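Local coordinates for lysosome-associated membrane glycoprotein 3 (Homo sapiens, PDB 4AKM) that serves as a lysosomal membrane glycoprotein acting in the unfolded protein response and in fusion of lysosomes with autophagosomes, here represented by its membrane-proximal luminal domain, at residues F40-A49 / L61-V69; F73-I82 / V137-E145. All blocks are in the same frame, centred on the assembly; numbering follows the deposited sequence.

Interaction 1 of 2, residues F40-A49 / L61-V69. With NAG (2-acetamido-2-deoxy-beta-D-glucopyranose), chain D.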
loop_
_atom_site.group_PDB
_atom_site.type_symbol
_atom_site.label_atom_id
_atom_site.label_comp_id
_atom_site.label_asym_id
_atom_site.label_seq_id
_atom_site.Cartn_x
_atom_site.Cartn_y
_atom_site.Cartn_z
ATOM N N PHE A 40 9.495 1.961 10.924
ATOM C CA PHE A 40 8.170 2.166 11.491
ATOM C C PHE A 40 7.149 1.169 10.965
ATOM O O PHE A 40 6.811 1.179 9.787
ATOM C CB PHE A 40 7.644 3.577 11.246
ATOM C CG PHE A 40 6.228 3.750 11.698
ATOM C CD1 PHE A 40 5.936 3.888 13.047
ATOM C CD2 PHE A 40 5.179 3.725 10.786
ATOM C CE1 PHE A 40 4.627 4.024 13.479
ATOM C CE2 PHE A 40 3.863 3.861 11.208
ATOM C CZ PHE A 40 3.587 4.012 12.556
ATOM N N ASN A 41 6.640 0.331 11.857
ATOM C CA ASN A 41 5.640 -0.658 11.490
ATOM C C ASN A 41 4.232 -0.072 11.501
ATOM O O ASN A 41 3.776 0.437 12.528
ATOM C CB ASN A 41 5.717 -1.843 12.446
ATOM C CG ASN A 41 7.009 -2.628 12.299
ATOM O OD1 ASN A 41 7.887 -2.268 11.506
ATOM N ND2 ASN A 41 7.130 -3.709 13.062
ATOM N N ILE A 42 3.541 -0.132 10.367
ATOM C CA ILE A 42 2.134 0.226 10.370
ATOM C C ILE A 42 1.423 -0.797 11.244
ATOM O O ILE A 42 1.397 -1.986 10.929
ATOM C CB ILE A 42 1.501 0.265 8.956
ATOM C CG1 ILE A 42 1.777 1.598 8.261
ATOM C CG2 ILE A 42 -0.008 0.094 9.045
ATOM C CD1 ILE A 42 3.210 1.825 7.871
ATOM N N ASP A 43 0.905 -0.331 12.373
ATOM C CA ASP A 43 0.129 -1.163 13.281
ATOM C C ASP A 43 -1.335 -1.138 12.843
ATOM O O ASP A 43 -2.020 -0.125 12.975
ATOM C CB ASP A 43 0.312 -0.675 14.726
ATOM C CG ASP A 43 -0.678 -1.298 15.703
ATOM O OD1 ASP A 43 -1.292 -2.342 15.390
ATOM O OD2 ASP A 43 -0.829 -0.733 16.807
ATOM N N PRO A 44 -1.811 -2.268 12.313
ATOM C CA PRO A 44 -3.155 -2.409 11.741
ATOM C C PRO A 44 -4.323 -2.174 12.702
ATOM O O PRO A 44 -5.422 -1.883 12.231
ATOM C CB PRO A 44 -3.170 -3.856 11.239
ATOM C CG PRO A 44 -2.036 -4.524 11.901
ATOM C CD PRO A 44 -1.008 -3.485 12.123
ATOM N N ASN A 45 -4.112 -2.309 14.007
ATOM C CA ASN A 45 -5.197 -2.052 14.954
ATOM C C ASN A 45 -5.261 -0.586 15.389
ATOM O O ASN A 45 -6.082 -0.201 16.218
ATOM C CB ASN A 45 -5.127 -3.002 16.154
ATOM C CG ASN A 45 -5.644 -4.396 15.822
ATOM O OD1 ASN A 45 -6.465 -4.575 14.912
ATOM N ND2 ASN A 45 -5.172 -5.391 16.567
ATOM N N ALA A 46 -4.391 0.221 14.796
ATOM C CA ALA A 46 -4.280 1.635 15.111
ATOM C C ALA A 46 -4.239 2.415 13.799
ATOM O O ALA A 46 -3.634 3.485 13.708
ATOM C CB ALA A 46 -3.024 1.889 15.927
ATOM N N THR A 47 -4.891 1.865 12.780
ATOM C CA THR A 47 -4.844 2.445 11.443
ATOM C C THR A 47 -6.225 2.456 10.791
ATOM O O THR A 47 -6.893 1.426 10.705
ATOM C CB THR A 47 -3.822 1.694 10.548
ATOM O OG1 THR A 47 -2.490 2.046 10.947
ATOM C CG2 THR A 47 -4.010 2.041 9.078
ATOM N N GLN A 48 -6.648 3.633 10.346
ATOM C CA GLN A 48 -7.954 3.804 9.734
ATOM C C GLN A 48 -7.857 3.679 8.221
ATOM O O GLN A 48 -7.101 4.400 7.573
ATOM C CB GLN A 48 -8.528 5.172 10.097
ATOM C CG GLN A 48 -7.974 5.751 11.393
ATOM C CD GLN A 48 -8.991 5.754 12.517
ATOM O OE1 GLN A 48 -9.880 4.899 12.572
ATOM N NE2 GLN A 48 -8.871 6.723 13.420
ATOM N N ALA A 49 -8.637 2.768 7.657
ATOM C CA ALA A 49 -8.692 2.621 6.216
ATOM C C ALA A 49 -9.874 3.395 5.643
ATOM O O ALA A 49 -10.995 3.326 6.149
ATOM C CB ALA A 49 -8.778 1.153 5.842
ATOM N N LEU A 61 -6.413 4.413 1.246
ATOM C CA LEU A 61 -5.632 5.275 2.110
ATOM C C LEU A 61 -5.691 4.768 3.537
ATOM O O LEU A 61 -6.763 4.467 4.068
ATOM C CB LEU A 61 -6.121 6.718 2.026
ATOM C CG LEU A 61 -5.376 7.724 2.902
ATOM C CD1 LEU A 61 -3.903 7.814 2.526
ATOM C CD2 LEU A 61 -6.043 9.071 2.799
ATOM N N LEU A 62 -4.516 4.670 4.144
ATOM C CA LEU A 62 -4.371 4.162 5.494
ATOM C C LEU A 62 -3.794 5.264 6.349
ATOM O O LEU A 62 -2.701 5.748 6.087
ATOM C CB LEU A 62 -3.424 2.974 5.499
ATOM C CG LEU A 62 -3.774 1.856 4.517
ATOM C CD1 LEU A 62 -2.678 0.816 4.509
ATOM C CD2 LEU A 62 -5.108 1.224 4.874
ATOM N N ASN A 63 -4.529 5.670 7.369
ATOM C CA ASN A 63 -4.050 6.732 8.234
ATOM C C ASN A 63 -3.708 6.233 9.613
ATOM O O ASN A 63 -4.360 5.336 10.139
ATOM C CB ASN A 63 -5.064 7.874 8.327
ATOM C CG ASN A 63 -4.608 9.106 7.581
ATOM O OD1 ASN A 63 -5.034 9.355 6.449
ATOM N ND2 ASN A 63 -3.716 9.882 8.206
ATOM N N PHE A 64 -2.682 6.832 10.200
ATOM C CA PHE A 64 -2.253 6.452 11.528
ATOM C C PHE A 64 -1.686 7.670 12.204
ATOM O O PHE A 64 -1.476 8.698 11.570
ATOM C CB PHE A 64 -1.197 5.337 11.458
ATOM C CG PHE A 64 -0.096 5.612 10.479
ATOM C CD1 PHE A 64 0.980 6.412 10.831
ATOM C CD2 PHE A 64 -0.143 5.086 9.204
ATOM C CE1 PHE A 64 1.986 6.679 9.930
ATOM C CE2 PHE A 64 0.858 5.342 8.301
ATOM C CZ PHE A 64 1.928 6.143 8.662
ATOM N N GLN A 65 -1.442 7.557 13.497
ATOM C CA GLN A 65 -0.790 8.639 14.202
ATOM C C GLN A 65 0.609 8.834 13.647
ATOM O O GLN A 65 1.480 7.980 13.810
ATOM C CB GLN A 65 -0.740 8.362 15.703
ATOM C CG GLN A 65 -1.551 9.347 16.518
ATOM C CD GLN A 65 -3.021 9.342 16.134
ATOM O OE1 GLN A 65 -3.468 10.141 15.302
ATOM N NE2 GLN A 65 -3.783 8.437 16.742
ATOM N N GLY A 66 0.812 9.961 12.977
ATOM C CA GLY A 66 2.110 10.299 12.431
ATOM C C GLY A 66 2.070 10.526 10.936
ATOM O O GLY A 66 2.935 11.192 10.377
ATOM N N GLY A 67 1.063 9.965 10.281
ATOM C CA GLY A 67 0.939 10.121 8.849
ATOM C C GLY A 67 0.037 9.110 8.182
ATOM O O GLY A 67 -0.985 8.702 8.735
ATOM N N PHE A 68 0.433 8.697 6.985
ATOM C CA PHE A 68 -0.414 7.846 6.170
ATOM C C PHE A 68 0.358 7.145 5.072
ATOM O O PHE A 68 1.482 7.531 4.720
ATOM C CB PHE A 68 -1.526 8.675 5.518
ATOM C CG PHE A 68 -1.020 9.769 4.604
ATOM C CD1 PHE A 68 -0.627 9.485 3.304
ATOM C CD2 PHE A 68 -0.942 11.078 5.047
ATOM C CE1 PHE A 68 -0.155 10.481 2.468
ATOM C CE2 PHE A 68 -0.483 12.082 4.210
ATOM C CZ PHE A 68 -0.083 11.783 2.920
ATOM N N VAL A 69 -0.280 6.124 4.519
ATOM C CA VAL A 69 0.193 5.483 3.307
ATOM C C VAL A 69 -0.964 5.434 2.323
ATOM O O VAL A 69 -2.063 4.993 2.655
ATOM C CB VAL A 69 0.733 4.057 3.561
ATOM C CG1 VAL A 69 1.065 3.373 2.244
ATOM C CG2 VAL A 69 1.955 4.099 4.456
HETATM C C1 NAG D . -4.509 9.370 -2.378
HETATM C C2 NAG D . -4.240 10.843 -2.113
HETATM C C3 NAG D . -5.336 11.702 -2.736
HETATM C C4 NAG D . -5.526 11.345 -4.206
HETATM C C5 NAG D . -5.616 9.837 -4.420
HETATM C C6 NAG D . -5.524 9.513 -5.903
HETATM C C7 NAG D . -3.047 11.554 -0.121
HETATM C C8 NAG D . -3.201 12.095 1.269
HETATM N N2 NAG D . -4.152 11.073 -0.683
HETATM O O3 NAG D . -4.979 13.062 -2.623
HETATM O O4 NAG D . -6.708 11.939 -4.700
HETATM O O5 NAG D . -4.573 9.143 -3.768
HETATM O O6 NAG D . -5.606 8.115 -6.058
HETATM O O7 NAG D . -1.951 11.568 -0.685
#
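F40 and F64 extend toward each other from opposite sides and overlap at their rims, the ring planes 37° apart and the ring centroids 5.1 Å from each other. F40 lays CE2 over one face of the F64 ring, 3.6 Å from F64 CE1. The carbonyl O of G67 sits over the centre of the opposite face; chi1 of 48° turns the F64 ring back over its own type II turn, F64-G67, to meet it. I42 crosses F64 at about a right angle, CG1 lying 3.9 Å from F64 CE2. T47 runs alongside F64, while its CG2 turns to L62 CB at 3.7 Å. T47 OG1 donates to D43 O at 3.0 Å from above the carbonyl plane, and A46 N reaches that oxygen from the opposite face; these two bonds close the 43-47 turn. The acetyl methyl C8 of the N-linked NAG on N70 lies over one face of the F68 ring, 3.5 Å from F68 CZ. Q48 and A49 pair with strand 57-64 in a hairpin, Q48 N to N63 O and N63 N to Q48 O both 2.9 Å, whereas F40 and I42 bring the end of strand 38-41 from the other sheet onto F64, with I23, L25, Y7 and L89 packed around.

Interaction 2 of 2, residues F73-I82 / V137-E145; sequences FTKDEESYYI and VQLQAFDFE
F142 and Y80 bury the most surface here, followed by K75, and F142 is wedged between the other two with F73 beside it. K75 lays its aliphatic chain over one face of the F142 ring in a CH-pi contact, CB 4.0 Å from the ring centroid and 21° off its normal. With CG between backbone N and carbonyl carbon (chi1 65°), the lysine carries CD on to F142 CG at 3.9 Å. Y80 CB closes on F142 CE2 at 3.7 Å, and F73 CB lies 4.0 Å from F142 CZ. No hydrogen bond joins the two segments: the 80-82 part of strand 80-90 and strand 137-141 belong to different antiparallel sheets of this beta-prism domain, run at 122° to each other and meet through side chains. The Y80 ring lies along 139-141, with the carbonyl O of A141 over its centre and L139 CD1 at its edge. Its OH passes Q140 CA at 3.5 Å and is hydrogen-bonded to H114 O. A141 CB meets one face of the F73 ring, 4.2 Å from F73 CD2. Q140 leads away from the interface: its NE2 donates to D143 O at 2.9 Å, in the carbonyl plane, and its OE1 accepts from G150 N.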
loop_
_atom_site.group_PDB
_atom_site.type_symbol
_atom_site.label_atom_id
_atom_site.label_comp_id
_atom_site.label_asym_id
_atom_site.label_seq_id
_atom_site.Cartn_x
_atom_site.Cartn_y
_atom_site.Cartn_z
ATOM N N PHE A 73 -4.643 2.755 -7.233
ATOM C CA PHE A 73 -4.823 1.706 -8.233
ATOM C C PHE A 73 -5.417 2.233 -9.542
ATOM O O PHE A 73 -6.315 3.079 -9.536
ATOM C CB PHE A 73 -5.758 0.620 -7.702
ATOM C CG PHE A 73 -5.332 0.027 -6.393
ATOM C CD1 PHE A 73 -5.642 0.658 -5.195
ATOM C CD2 PHE A 73 -4.645 -1.177 -6.356
ATOM C CE1 PHE A 73 -5.261 0.114 -3.994
ATOM C CE2 PHE A 73 -4.266 -1.725 -5.159
ATOM C CZ PHE A 73 -4.571 -1.080 -3.974
ATOM N N THR A 74 -4.922 1.699 -10.655
ATOM C CA THR A 74 -5.445 1.985 -11.988
ATOM C C THR A 74 -5.713 0.657 -12.698
ATOM O O THR A 74 -4.897 -0.264 -12.621
ATOM C CB THR A 74 -4.433 2.829 -12.819
ATOM O OG1 THR A 74 -4.400 4.173 -12.325
ATOM C CG2 THR A 74 -4.808 2.864 -14.292
ATOM N N LYS A 75 -6.860 0.538 -13.363
ATOM C CA LYS A 75 -7.098 -0.620 -14.228
ATOM C C LYS A 75 -6.947 -0.239 -15.701
ATOM O O LYS A 75 -7.567 0.714 -16.178
ATOM C CB LYS A 75 -8.455 -1.284 -13.952
ATOM C CG LYS A 75 -9.683 -0.442 -14.264
ATOM C CD LYS A 75 -10.963 -1.265 -14.100
ATOM C CE LYS A 75 -10.978 -2.479 -15.025
ATOM N NZ LYS A 75 -12.204 -3.315 -14.845
ATOM N N ASP A 76 -6.096 -0.972 -16.413
ATOM C CA ASP A 76 -5.865 -0.688 -17.820
ATOM C C ASP A 76 -6.881 -1.446 -18.656
ATOM O O ASP A 76 -7.252 -1.008 -19.746
ATOM C CB ASP A 76 -4.439 -1.059 -18.236
ATOM C CG ASP A 76 -3.798 0.004 -19.112
ATOM O OD1 ASP A 76 -4.541 0.767 -19.768
ATOM O OD2 ASP A 76 -2.552 0.085 -19.136
ATOM N N GLU A 77 -7.332 -2.575 -18.117
ATOM C CA GLU A 77 -8.326 -3.434 -18.762
ATOM C C GLU A 77 -7.825 -4.057 -20.072
ATOM O O GLU A 77 -7.625 -3.364 -21.071
ATOM C CB GLU A 77 -9.664 -2.699 -18.949
ATOM C CG GLU A 77 -10.682 -3.443 -19.805
ATOM C CD GLU A 77 -10.911 -4.881 -19.358
ATOM O OE1 GLU A 77 -11.368 -5.088 -18.213
ATOM O OE2 GLU A 77 -10.632 -5.807 -20.154
ATOM N N GLU A 78 -7.600 -5.371 -20.053
ATOM C CA GLU A 78 -7.695 -6.162 -18.826
ATOM C C GLU A 78 -6.438 -5.975 -17.978
ATOM O O GLU A 78 -5.414 -5.514 -18.489
ATOM C CB GLU A 78 -7.966 -7.643 -19.136
ATOM C CG GLU A 78 -6.948 -8.300 -20.063
ATOM C CD GLU A 78 -7.428 -9.642 -20.608
ATOM O OE1 GLU A 78 -8.658 -9.841 -20.722
ATOM O OE2 GLU A 78 -6.574 -10.496 -20.931
ATOM N N SER A 79 -6.558 -6.313 -16.691
ATOM C CA SER A 79 -5.540 -6.099 -15.644
ATOM C C SER A 79 -5.622 -4.751 -14.920
ATOM O O SER A 79 -5.995 -3.728 -15.497
ATOM C CB SER A 79 -4.100 -6.351 -16.125
ATOM O OG SER A 79 -3.608 -5.243 -16.866
ATOM N N TYR A 80 -5.265 -4.787 -13.640
ATOM C CA TYR A 80 -5.169 -3.604 -12.797
ATOM C C TYR A 80 -3.839 -3.676 -12.055
ATOM O O TYR A 80 -3.189 -4.722 -12.036
ATOM C CB TYR A 80 -6.332 -3.550 -11.801
ATOM C CG TYR A 80 -6.391 -4.729 -10.848
ATOM C CD1 TYR A 80 -6.991 -5.924 -11.225
ATOM C CD2 TYR A 80 -5.845 -4.647 -9.572
ATOM C CE1 TYR A 80 -7.046 -7.004 -10.357
ATOM C CE2 TYR A 80 -5.896 -5.721 -8.700
ATOM C CZ TYR A 80 -6.498 -6.896 -9.097
ATOM O OH TYR A 80 -6.551 -7.964 -8.232
ATOM N N TYR A 81 -3.441 -2.572 -11.436
ATOM C CA TYR A 81 -2.151 -2.503 -10.760
ATOM C C TYR A 81 -2.139 -1.317 -9.815
ATOM O O TYR A 81 -3.007 -0.447 -9.893
ATOM C CB TYR A 81 -1.016 -2.370 -11.786
ATOM C CG TYR A 81 -1.239 -1.274 -12.806
ATOM C CD1 TYR A 81 -1.938 -1.522 -13.983
ATOM C CD2 TYR A 81 -0.760 0.009 -12.589
ATOM C CE1 TYR A 81 -2.153 -0.518 -14.912
ATOM C CE2 TYR A 81 -0.967 1.018 -13.511
ATOM C CZ TYR A 81 -1.662 0.752 -14.671
ATOM O OH TYR A 81 -1.864 1.762 -15.587
ATOM N N ILE A 82 -1.169 -1.287 -8.907
ATOM C CA ILE A 82 -0.941 -0.088 -8.113
ATOM C C ILE A 82 -0.208 0.905 -8.998
ATOM O O ILE A 82 0.884 0.618 -9.482
ATOM C CB ILE A 82 -0.095 -0.370 -6.857
ATOM C CG1 ILE A 82 -0.911 -1.130 -5.812
ATOM C CG2 ILE A 82 0.424 0.930 -6.261
ATOM C CD1 ILE A 82 -0.068 -1.783 -4.735
ATOM N N VAL A 137 1.167 -9.806 1.485
ATOM C CA VAL A 137 0.185 -9.131 0.658
ATOM C C VAL A 137 -0.792 -10.091 -0.004
ATOM O O VAL A 137 -0.392 -11.033 -0.683
ATOM C CB VAL A 137 0.881 -8.313 -0.456
ATOM C CG1 VAL A 137 -0.146 -7.678 -1.377
ATOM C CG2 VAL A 137 1.802 -7.263 0.141
ATOM N N GLN A 138 -2.079 -9.846 0.206
ATOM C CA GLN A 138 -3.105 -10.340 -0.695
ATOM C C GLN A 138 -4.153 -9.261 -0.886
ATOM O O GLN A 138 -4.792 -8.837 0.068
ATOM C CB GLN A 138 -3.759 -11.610 -0.175
ATOM C CG GLN A 138 -4.768 -12.186 -1.154
ATOM C CD GLN A 138 -5.003 -13.664 -0.952
ATOM O OE1 GLN A 138 -4.442 -14.278 -0.043
ATOM N NE2 GLN A 138 -5.833 -14.251 -1.806
ATOM N N LEU A 139 -4.332 -8.814 -2.122
ATOM C CA LEU A 139 -5.260 -7.725 -2.390
ATOM C C LEU A 139 -6.056 -7.943 -3.668
ATOM O O LEU A 139 -5.779 -8.860 -4.441
ATOM C CB LEU A 139 -4.526 -6.378 -2.433
ATOM C CG LEU A 139 -3.341 -6.174 -3.384
ATOM C CD1 LEU A 139 -3.793 -5.882 -4.813
ATOM C CD2 LEU A 139 -2.444 -5.055 -2.869
ATOM N N GLN A 140 -7.046 -7.084 -3.874
ATOM C CA GLN A 140 -7.885 -7.113 -5.057
ATOM C C GLN A 140 -8.611 -5.778 -5.158
ATOM O O GLN A 140 -9.004 -5.196 -4.144
ATOM C CB GLN A 140 -8.885 -8.271 -4.979
ATOM C CG GLN A 140 -9.693 -8.488 -6.255
ATOM C CD GLN A 140 -10.395 -9.835 -6.283
ATOM O OE1 GLN A 140 -9.998 -10.770 -5.586
ATOM N NE2 GLN A 140 -11.444 -9.940 -7.092
ATOM N N ALA A 141 -8.775 -5.293 -6.384
ATOM C CA ALA A 141 -9.437 -4.012 -6.618
ATOM C C ALA A 141 -10.379 -4.058 -7.825
ATOM O O ALA A 141 -10.210 -4.882 -8.726
ATOM C CB ALA A 141 -8.405 -2.906 -6.787
ATOM N N PHE A 142 -11.368 -3.167 -7.819
ATOM C CA PHE A 142 -12.375 -3.057 -8.882
ATOM C C PHE A 142 -13.339 -4.248 -8.955
ATOM O O PHE A 142 -14.330 -4.295 -8.223
ATOM C CB PHE A 142 -11.723 -2.796 -10.245
ATOM C CG PHE A 142 -10.712 -1.691 -10.224
ATOM C CD1 PHE A 142 -11.118 -0.367 -10.213
ATOM C CD2 PHE A 142 -9.356 -1.975 -10.213
ATOM C CE1 PHE A 142 -10.191 0.655 -10.194
ATOM C CE2 PHE A 142 -8.426 -0.956 -10.193
ATOM C CZ PHE A 142 -8.845 0.361 -10.183
ATOM N N ASP A 143 -13.053 -5.199 -9.841
ATOM C CA ASP A 143 -13.952 -6.333 -10.064
ATOM C C ASP A 143 -13.974 -7.331 -8.905
ATOM O O ASP A 143 -12.927 -7.827 -8.480
ATOM C CB ASP A 143 -13.604 -7.045 -11.375
ATOM C CG ASP A 143 -14.340 -6.458 -12.566
ATOM O OD1 ASP A 143 -14.933 -5.366 -12.425
ATOM O OD2 ASP A 143 -14.334 -7.097 -13.641
ATOM N N PHE A 144 -15.174 -7.631 -8.412
ATOM C CA PHE A 144 -15.342 -8.545 -7.284
ATOM C C PHE A 144 -16.488 -9.532 -7.481
ATOM O O PHE A 144 -17.393 -9.300 -8.285
ATOM C CB PHE A 144 -15.568 -7.763 -5.988
ATOM C CG PHE A 144 -14.300 -7.331 -5.316
ATOM C CD1 PHE A 144 -13.583 -8.218 -4.531
ATOM C CD2 PHE A 144 -13.826 -6.038 -5.466
ATOM C CE1 PHE A 144 -12.412 -7.824 -3.908
ATOM C CE2 PHE A 144 -12.654 -5.635 -4.844
ATOM C CZ PHE A 144 -11.947 -6.529 -4.063
ATOM N N GLU A 145 -16.444 -10.628 -6.731
ATOM C CA GLU A 145 -17.483 -11.651 -6.794
ATOM C C GLU A 145 -17.813 -12.185 -5.409
ATOM O O GLU A 145 -17.087 -13.023 -4.872
ATOM C CB GLU A 145 -17.039 -12.812 -7.682
ATOM C CG GLU A 145 -16.762 -12.437 -9.121
ATOM C CD GLU A 145 -16.180 -13.590 -9.908
ATOM O OE1 GLU A 145 -16.765 -14.693 -9.861
ATOM O OE2 GLU A 145 -15.134 -13.395 -10.563
#

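How the interactions relate
From the N terminus, the chain first runs through strands 5-11 and 14-27 before strand 38-41 enters interaction 1. That contact closes a short loop, with 11 residues between 40-49 and 61-69: it brings strand 38-41 of one sheet against strands 57-64 and 67-75 of the other, and pairs the edge strand 48-52 with 57-64. Interaction 2 opens afterwards and spans 54 residues before 137-145 returns to 73-82. The two are therefore in series, neither nested nor crossed. Their centres lie 22 Å apart on opposite sides of the chain's centre; strand 67-75 takes part in both, its beginning in interaction 1 and its end in interaction 2. Interaction 2 packs sheet on sheet throughout, interaction 1 only through its 40-42 end.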